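Local coordinates for protein N-acetylneuraminate epimerase (Escherichia coli, PDB 2UVK) that speeds the interconversion of the alpha- and beta-anomers of N-acetylneuraminic acid, acting as a periplasmic sialic acid mutarotase, at residues B[80-92]-B[99-111]. Sequence-based numbering, arbitrary orientation. Where two conformers were deposited one is given.
Sequences GLTQVFNDVHKYN and VKLMSHAPMGMAG
Antiparallel strand pairing joins Lys-90 to Val-99 at the outer edge of a propeller blade and continues as the two chains part, with 101-110 running as loop against 84-88. The pairing rests on reciprocal backbone bonds: Lys-90 N to Val-99 O (2.8 Å) and Val-99 N to Lys-90 O. Leu-101 N to Val-88 O, at 171°, extends it by one more bond. Next in register, His-89 and Lys-100 form a non-hydrogen-bonded pair whose side chains share a face. The lysine chain, fully extended, passes over one face of the imidazole, a CH-pi contact with Lys-100 CG 4.0 Å from the ring centroid of His-89. An alanine in place of His-89 would probably leave the lysine methylenes without this flat support and more mobile. Beyond the ring, water 1 bridges Lys-100 NZ and Asp-87 OD2, which lie 4.4 Å apart; the carboxylate's direct salt bridge is to Arg-56. Val-88 CG1 meets Leu-101 CD1 at 3.7 Å, and Leu-101 CD2 lies against Lys-90 CB.

Strands 88-92 and 97-100 are the third and fourth of a four-stranded beta-propeller blade, and both segments lie in the second Kelch repeat; the chain after Val-99 and Lys-100 then leads toward the next blade. Where the backbones diverge, water 2 takes the hydrogen of Val-88 N and lies within hydrogen-bonding distance of Leu-101 O and Ser-103 O. Asn-86 then reaches across. With CG between its backbone N and carbonyl carbon (chi1 76°), its ND2 donates to Ala-105 O (3.0 Å), on a lone pair in the carbonyl plane; Asn-130 of the second subunit donates to the same oxygen. Further along, Met-109 N bonds Phe-85 O (3.0 Å), while Val-84 CG1 packs against Gly-108, where a beta-carbon would clash with that methyl.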
loop_
_atom_site.group_PDB
_atom_site.type_symbol
_atom_site.label_atom_id
_atom_site.label_comp_id
_atom_site.label_asym_id
_atom_site.label_seq_id
_atom_site.Cartn_x
_atom_site.Cartn_y
_atom_site.Cartn_z
ATOM N N GLY B 80 -16.875 -12.245 -7.530
ATOM C CA GLY B 80 -17.581 -11.508 -8.537
ATOM C C GLY B 80 -17.579 -9.990 -8.396
ATOM O O GLY B 80 -18.338 -9.305 -9.074
ATOM N N LEU B 81 -16.754 -9.463 -7.501
ATOM C CA LEU B 81 -16.729 -8.031 -7.272
ATOM C C LEU B 81 -15.531 -7.408 -7.954
ATOM O O LEU B 81 -14.487 -8.046 -8.111
ATOM C CB LEU B 81 -16.693 -7.706 -5.792
ATOM C CG LEU B 81 -17.827 -8.201 -4.888
ATOM C CD1 LEU B 81 -17.652 -7.602 -3.492
ATOM C CD2 LEU B 81 -19.170 -7.852 -5.500
ATOM N N THR B 82 -15.705 -6.156 -8.361
ATOM C CA THR B 82 -14.650 -5.399 -8.991
ATOM C C THR B 82 -13.560 -5.112 -7.996
ATOM O O THR B 82 -13.809 -4.686 -6.855
ATOM C CB THR B 82 -15.239 -4.086 -9.535
ATOM O OG1 THR B 82 -16.193 -4.392 -10.574
ATOM C CG2 THR B 82 -14.159 -3.160 -10.085
ATOM N N GLN B 83 -12.323 -5.318 -8.448
ATOM C CA GLN B 83 -11.165 -5.124 -7.604
ATOM C C GLN B 83 -9.939 -4.809 -8.452
ATOM O O GLN B 83 -9.928 -5.021 -9.650
ATOM C CB GLN B 83 -10.860 -6.360 -6.779
ATOM C CG GLN B 83 -10.430 -7.539 -7.645
ATOM C CD GLN B 83 -9.516 -8.499 -6.951
ATOM O OE1 GLN B 83 -9.449 -8.557 -5.722
ATOM N NE2 GLN B 83 -8.892 -9.366 -7.743
ATOM N N VAL B 84 -8.901 -4.379 -7.759
ATOM C CA VAL B 84 -7.589 -4.123 -8.349
ATOM C C VAL B 84 -6.692 -5.324 -8.125
ATOM O O VAL B 84 -6.583 -5.831 -7.016
ATOM C CB VAL B 84 -6.942 -2.886 -7.648
ATOM C CG1 VAL B 84 -5.540 -2.622 -8.147
ATOM C CG2 VAL B 84 -7.791 -1.689 -7.826
ATOM N N PHE B 85 -5.981 -5.734 -9.176
ATOM C CA PHE B 85 -5.054 -6.867 -9.076
ATOM C C PHE B 85 -3.610 -6.416 -8.849
ATOM O O PHE B 85 -3.285 -5.278 -9.161
ATOM C CB PHE B 85 -5.099 -7.700 -10.376
ATOM C CG PHE B 85 -6.358 -8.521 -10.534
ATOM C CD1 PHE B 85 -6.322 -9.860 -10.241
ATOM C CD2 PHE B 85 -7.509 -7.992 -11.062
ATOM C CE1 PHE B 85 -7.450 -10.629 -10.372
ATOM C CE2 PHE B 85 -8.625 -8.760 -11.211
ATOM C CZ PHE B 85 -8.571 -10.103 -10.872
ATOM N N ASN B 86 -2.770 -7.296 -8.320
ATOM C CA ASN B 86 -1.348 -6.998 -8.075
ATOM C C ASN B 86 -0.454 -8.043 -8.710
ATOM O O ASN B 86 0.649 -8.269 -8.252
ATOM C CB ASN B 86 -1.025 -6.906 -6.575
ATOM C CG ASN B 86 -0.942 -8.283 -5.895
ATOM O OD1 ASN B 86 -1.707 -9.201 -6.253
ATOM N ND2 ASN B 86 -0.027 -8.445 -4.937
ATOM N N ASP B 87 -0.953 -8.688 -9.758
ATOM C CA ASP B 87 -0.264 -9.853 -10.317
ATOM C C ASP B 87 0.499 -9.568 -11.606
ATOM O O ASP B 87 0.426 -8.469 -12.176
ATOM C CB ASP B 87 -1.248 -11.019 -10.518
ATOM C CG ASP B 87 -2.400 -10.680 -11.443
ATOM O OD1 ASP B 87 -2.437 -9.550 -12.013
ATOM O OD2 ASP B 87 -3.315 -11.538 -11.593
ATOM N N VAL B 88 1.287 -10.568 -12.011
ATOM C CA VAL B 88 2.049 -10.505 -13.256
ATOM C C VAL B 88 1.820 -11.803 -14.038
ATOM O O VAL B 88 1.893 -12.903 -13.474
ATOM C CB VAL B 88 3.553 -10.348 -12.964
ATOM C CG1 VAL B 88 4.360 -10.139 -14.272
ATOM C CG2 VAL B 88 3.812 -9.225 -11.961
ATOM N N HIS B 89 1.500 -11.637 -15.313
ATOM C CA HIS B 89 1.424 -12.752 -16.255
ATOM C C HIS B 89 2.502 -12.581 -17.302
ATOM O O HIS B 89 2.869 -11.474 -17.647
ATOM C CB HIS B 89 0.052 -12.789 -16.905
ATOM C CG HIS B 89 -1.030 -13.312 -16.010
ATOM N ND1 HIS B 89 -1.607 -12.558 -15.013
ATOM C CD2 HIS B 89 -1.667 -14.511 -15.985
ATOM C CE1 HIS B 89 -2.547 -13.271 -14.408
ATOM N NE2 HIS B 89 -2.606 -14.462 -14.984
ATOM N N LYS B 90 3.010 -13.710 -17.804
ATOM C CA LYS B 90 4.022 -13.701 -18.860
ATOM C C LYS B 90 3.511 -14.435 -20.076
ATOM O O LYS B 90 3.025 -15.557 -19.959
ATOM C CB LYS B 90 5.290 -14.382 -18.360
ATOM C CG LYS B 90 6.399 -14.501 -19.392
ATOM C CD LYS B 90 7.681 -15.028 -18.777
ATOM C CE LYS B 90 7.569 -16.483 -18.363
ATOM N NZ LYS B 90 7.570 -17.426 -19.517
ATOM N N TYR B 91 3.628 -13.801 -21.231
ATOM C CA TYR B 91 3.274 -14.430 -22.515
ATOM C C TYR B 91 4.540 -14.674 -23.311
ATOM O O TYR B 91 5.343 -13.767 -23.520
ATOM C CB TYR B 91 2.354 -13.528 -23.309
ATOM C CG TYR B 91 2.067 -13.997 -24.718
ATOM C CD1 TYR B 91 1.166 -15.025 -24.968
ATOM C CD2 TYR B 91 2.705 -13.403 -25.804
ATOM C CE1 TYR B 91 0.888 -15.435 -26.258
ATOM C CE2 TYR B 91 2.436 -13.838 -27.112
ATOM C CZ TYR B 91 1.528 -14.831 -27.314
ATOM O OH TYR B 91 1.268 -15.267 -28.586
ATOM N N ASN B 92 4.700 -15.928 -23.733
ATOM C CA ASN B 92 5.830 -16.343 -24.582
ATOM C C ASN B 92 5.365 -16.393 -26.042
ATOM O O ASN B 92 4.539 -17.218 -26.410
ATOM C CB ASN B 92 6.364 -17.693 -24.090
ATOM C CG ASN B 92 7.541 -18.206 -24.913
ATOM O OD1 ASN B 92 7.917 -17.610 -25.910
ATOM N ND2 ASN B 92 8.141 -19.303 -24.464
ATOM N N VAL B 99 1.620 -17.791 -18.762
ATOM C CA VAL B 99 1.681 -18.303 -17.399
ATOM C C VAL B 99 1.516 -17.146 -16.424
ATOM O O VAL B 99 1.940 -16.037 -16.688
ATOM C CB VAL B 99 2.979 -19.085 -17.111
ATOM C CG1 VAL B 99 4.212 -18.202 -17.171
ATOM C CG2 VAL B 99 2.868 -19.843 -15.784
ATOM N N LYS B 100 0.878 -17.423 -15.304
ATOM C CA LYS B 100 0.848 -16.465 -14.194
ATOM C C LYS B 100 2.116 -16.681 -13.402
ATOM O O LYS B 100 2.524 -17.824 -13.163
ATOM C CB LYS B 100 -0.362 -16.716 -13.316
ATOM C CG LYS B 100 -0.451 -15.743 -12.139
ATOM C CD LYS B 100 -1.717 -15.919 -11.319
ATOM C CE LYS B 100 -1.659 -14.982 -10.150
ATOM N NZ LYS B 100 -2.763 -15.185 -9.160
ATOM N N LEU B 101 2.785 -15.605 -13.026
ATOM C CA LEU B 101 4.017 -15.715 -12.263
ATOM C C LEU B 101 3.682 -15.756 -10.775
ATOM O O LEU B 101 2.676 -15.155 -10.327
ATOM C CB LEU B 101 4.983 -14.562 -12.581
ATOM C CG LEU B 101 5.347 -14.365 -14.055
ATOM C CD1 LEU B 101 6.356 -13.235 -14.205
ATOM C CD2 LEU B 101 5.888 -15.660 -14.677
HETATM N N MSE B 102 4.495 -16.479 -10.011
HETATM C CA MSE B 102 4.392 -16.418 -8.558
HETATM C C MSE B 102 5.169 -15.187 -8.166
HETATM O O MSE B 102 6.386 -15.220 -8.029
HETATM C CB MSE B 102 4.959 -17.686 -7.918
HETATM C CG MSE B 102 4.814 -17.682 -6.398
HETATM SE SE MSE B 102 5.245 -19.414 -5.633
HETATM C CE MSE B 102 3.516 -20.325 -5.833
ATOM N N SER B 103 4.452 -14.069 -8.033
ATOM C CA SER B 103 5.061 -12.771 -7.867
ATOM C C SER B 103 4.021 -11.850 -7.248
ATOM O O SER B 103 2.919 -11.765 -7.768
ATOM C CB SER B 103 5.444 -12.241 -9.233
ATOM O OG SER B 103 6.104 -11.009 -9.156
ATOM N N HIS B 104 4.392 -11.142 -6.193
ATOM C CA HIS B 104 3.423 -10.322 -5.443
ATOM C C HIS B 104 3.868 -8.871 -5.361
ATOM O O HIS B 104 4.737 -8.533 -4.552
ATOM C CB HIS B 104 3.278 -10.912 -4.045
ATOM C CG HIS B 104 2.657 -12.272 -4.065
ATOM N ND1 HIS B 104 3.374 -13.446 -3.949
ATOM C CD2 HIS B 104 1.365 -12.629 -4.251
ATOM C CE1 HIS B 104 2.535 -14.464 -4.036
ATOM N NE2 HIS B 104 1.322 -14.000 -4.252
ATOM N N ALA B 105 3.279 -8.017 -6.189
ATOM C CA ALA B 105 3.598 -6.598 -6.124
ATOM C C ALA B 105 3.110 -6.028 -4.790
ATOM O O ALA B 105 2.023 -6.373 -4.320
ATOM C CB ALA B 105 2.957 -5.876 -7.291
ATOM N N PRO B 106 3.915 -5.162 -4.171
ATOM C CA PRO B 106 3.541 -4.607 -2.882
ATOM C C PRO B 106 2.323 -3.701 -2.887
ATOM O O PRO B 106 1.751 -3.446 -1.811
ATOM C CB PRO B 106 4.798 -3.846 -2.448
ATOM C CG PRO B 106 5.489 -3.560 -3.699
ATOM C CD PRO B 106 5.289 -4.756 -4.539
HETATM N N MSE B 107 1.943 -3.217 -4.062
HETATM C CA MSE B 107 0.743 -2.393 -4.220
HETATM C C MSE B 107 -0.115 -2.937 -5.356
HETATM O O MSE B 107 0.406 -3.434 -6.357
HETATM C CB MSE B 107 1.128 -0.931 -4.497
HETATM C CG MSE B 107 1.379 -0.060 -3.235
HETATM SE SE MSE B 107 3.093 -0.342 -2.341
HETATM C CE MSE B 107 4.301 0.434 -3.677
ATOM N N GLY B 108 -1.438 -2.860 -5.208
ATOM C CA GLY B 108 -2.292 -3.113 -6.325
ATOM C C GLY B 108 -1.898 -2.175 -7.452
ATOM O O GLY B 108 -1.300 -1.116 -7.218
HETATM N N MSE B 109 -2.228 -2.547 -8.682
HETATM C CA MSE B 109 -1.825 -1.809 -9.872
HETATM C C MSE B 109 -3.009 -1.592 -10.800
HETATM O O MSE B 109 -3.378 -2.473 -11.574
HETATM C CB MSE B 109 -0.721 -2.597 -10.572
HETATM C CG MSE B 109 0.534 -2.668 -9.744
HETATM SE SE MSE B 109 1.972 -3.674 -10.647
HETATM C CE MSE B 109 1.213 -5.468 -10.457
ATOM N N ALA B 110 -3.637 -0.424 -10.690
ATOM C CA ALA B 110 -4.649 0.052 -11.634
ATOM C C ALA B 110 -4.589 1.547 -11.745
ATOM O O ALA B 110 -4.724 2.215 -10.728
ATOM C CB ALA B 110 -6.075 -0.386 -11.228
ATOM N N GLY B 111 -4.353 2.040 -12.965
ATOM C CA GLY B 111 -4.033 3.441 -13.165
ATOM C C GLY B 111 -2.545 3.716 -13.055
ATOM O O GLY B 111 -2.107 4.858 -13.181
HETATM O O HOH W 1 -4.271 -13.214 -9.801
HETATM O O HOH W 2 1.519 -12.678 -10.150
#